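Local coordinates for F-actin-capping protein subunit alpha (PDB 4AKR), which caps the fast-growing barbed ends of actin filaments independently of calcium, blocking subunit exchange there without severing the filaments, at residues C151-I156 with S164-S169. Residues are numbered along the deposited sequence; the frame is centred on the assembly and turned at random.
Sequences CISTCI and SGRWRS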
# COMPACT_ATOMS: atom_id res chain seq x y z
N CYS A 151 -22.33 -7.17 -9.30
CA CYS A 151 -21.20 -7.09 -8.39
C CYS A 151 -20.39 -8.38 -8.47
O CYS A 151 -20.95 -9.47 -8.48
CB CYS A 151 -21.69 -6.91 -6.95
SG CYS A 151 -22.72 -5.46 -6.64
N ILE A 152 -19.08 -8.24 -8.53
CA ILE A 152 -18.18 -9.40 -8.56
C ILE A 152 -17.09 -9.11 -7.55
O ILE A 152 -16.55 -8.00 -7.51
CB ILE A 152 -17.54 -9.61 -9.95
CG1 ILE A 152 -18.64 -9.77 -11.01
CG2 ILE A 152 -16.63 -10.83 -9.92
CD1 ILE A 152 -18.17 -10.25 -12.36
N SER A 153 -16.77 -10.09 -6.71
CA SER A 153 -15.74 -9.88 -5.69
C SER A 153 -14.97 -11.16 -5.43
O SER A 153 -15.55 -12.20 -5.14
CB SER A 153 -16.37 -9.38 -4.39
OG SER A 153 -15.38 -8.86 -3.52
N THR A 154 -13.64 -11.07 -5.52
CA THR A 154 -12.80 -12.22 -5.29
C THR A 154 -11.51 -11.81 -4.61
O THR A 154 -10.89 -10.82 -4.98
CB THR A 154 -12.46 -12.93 -6.62
OG1 THR A 154 -11.72 -14.12 -6.34
CG2 THR A 154 -11.64 -12.02 -7.53
N CYS A 155 -11.10 -12.60 -3.62
CA CYS A 155 -9.91 -12.31 -2.86
C CYS A 155 -9.03 -13.53 -2.68
O CYS A 155 -9.41 -14.65 -3.04
CB CYS A 155 -10.30 -11.78 -1.49
SG CYS A 155 -11.35 -12.94 -0.56
N ILE A 156 -7.85 -13.30 -2.12
CA ILE A 156 -6.90 -14.36 -1.85
C ILE A 156 -6.11 -13.98 -0.62
O ILE A 156 -5.82 -12.81 -0.38
CB ILE A 156 -5.96 -14.57 -3.04
CG1 ILE A 156 -5.04 -15.75 -2.76
CG2 ILE A 156 -5.14 -13.32 -3.28
CD1 ILE A 156 -4.21 -16.17 -3.96
N SER A 164 -1.74 -10.85 0.02
CA SER A 164 -3.19 -10.91 -0.10
C SER A 164 -3.60 -10.04 -1.27
O SER A 164 -2.81 -9.26 -1.79
CB SER A 164 -3.87 -10.41 1.18
OG SER A 164 -3.71 -9.02 1.35
N GLY A 165 -4.85 -10.19 -1.69
CA GLY A 165 -5.35 -9.40 -2.79
C GLY A 165 -6.84 -9.52 -2.93
O GLY A 165 -7.46 -10.43 -2.38
N ARG A 166 -7.43 -8.58 -3.67
CA ARG A 166 -8.86 -8.59 -3.92
C ARG A 166 -9.11 -7.88 -5.24
O ARG A 166 -8.36 -6.99 -5.63
CB ARG A 166 -9.63 -7.87 -2.80
CG ARG A 166 -11.15 -7.88 -3.03
CD ARG A 166 -11.93 -7.12 -1.95
NE ARG A 166 -12.05 -7.84 -0.68
CZ ARG A 166 -12.72 -8.98 -0.52
NH1 ARG A 166 -13.33 -9.56 -1.54
NH2 ARG A 166 -12.80 -9.52 0.69
N TRP A 167 -10.15 -8.31 -5.93
CA TRP A 167 -10.56 -7.72 -7.19
C TRP A 167 -12.05 -7.46 -7.02
O TRP A 167 -12.81 -8.38 -6.69
CB TRP A 167 -10.32 -8.66 -8.37
CG TRP A 167 -10.79 -8.11 -9.70
CD1 TRP A 167 -12.07 -7.80 -10.06
CD2 TRP A 167 -9.97 -7.80 -10.84
NE1 TRP A 167 -12.10 -7.32 -11.35
CE2 TRP A 167 -10.82 -7.31 -11.85
CE3 TRP A 167 -8.59 -7.89 -11.10
CZ2 TRP A 167 -10.35 -6.91 -13.10
CZ3 TRP A 167 -8.12 -7.49 -12.35
CH2 TRP A 167 -9.00 -7.01 -13.33
N ARG A 168 -12.46 -6.21 -7.22
CA ARG A 168 -13.85 -5.83 -7.09
C ARG A 168 -14.33 -5.17 -8.38
O ARG A 168 -13.68 -4.25 -8.88
CB ARG A 168 -14.05 -4.85 -5.93
CG ARG A 168 -14.02 -5.47 -4.56
CD ARG A 168 -14.03 -4.39 -3.49
NE ARG A 168 -12.73 -3.72 -3.41
CZ ARG A 168 -12.50 -2.61 -2.73
NH1 ARG A 168 -13.48 -2.03 -2.05
NH2 ARG A 168 -11.29 -2.09 -2.71
N SER A 169 -15.45 -5.65 -8.90
CA SER A 169 -16.05 -5.09 -10.11
C SER A 169 -17.52 -4.81 -9.81
O SER A 169 -18.23 -5.67 -9.28
CB SER A 169 -15.97 -6.06 -11.29
OG SER A 169 -14.66 -6.17 -11.81
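Cys155 and Arg166 face each other as a non-hydrogen-bonded pair in the antiparallel hairpin of strands 145-158 and 163-175, within the central sheet of the capping protein alpha subunit. Six backbone bonds join the two segments, two each at Ile152-Ser169, Thr154-Trp167 and Ile156-Gly165; Trp167 N to Thr154 O, at 2.8 Å, is among the shortest. The CA atoms of Cys155 and Arg166 are 4.0 Å apart.

Arg166 reaches over the neighbouring strand on the face it shares with Ser153, Cys155 and Arg168. Its CB lies 3.9 Å from Thr154 O, and CG drops closer to the same carbonyl oxygen, at 3.5 Å. The chain runs extended to CD, 4.2 Å from Ser153 OG, then bends at chi3 (-76°), which swings the guanidinium back over strand 145-158. There CZ sits 3.8 Å from Cys155 CB, a methylene that lies over one face of the group, nearer its border than its centre. At the tip NH2 has Cys155 SG at 3.9 Å, and NH1 approaches Ser153 OG, a hydroxyl already hydrogen-bonded to the carbonyl oxygen of Met56, while NE is hydrogen-bonded to Gln55 OE1. A leucine in place of Arg166 would probably leave Gln55 OE1 without this donor and open a gap above Cys155 CB.

On the opposite face, Thr154 CG2 packs against Trp167 CB, and the indole extends away from strand 145-158 toward Val188 and Val190, with Tyr130 meeting it edge-to-face and Glu232 OE2 of helix 217-248 hydrogen-bonded to the nearby Ser169 OG. To that same hydroxyl Trp167 NE1 donates, nearly in the ring plane, at 2.8 Å.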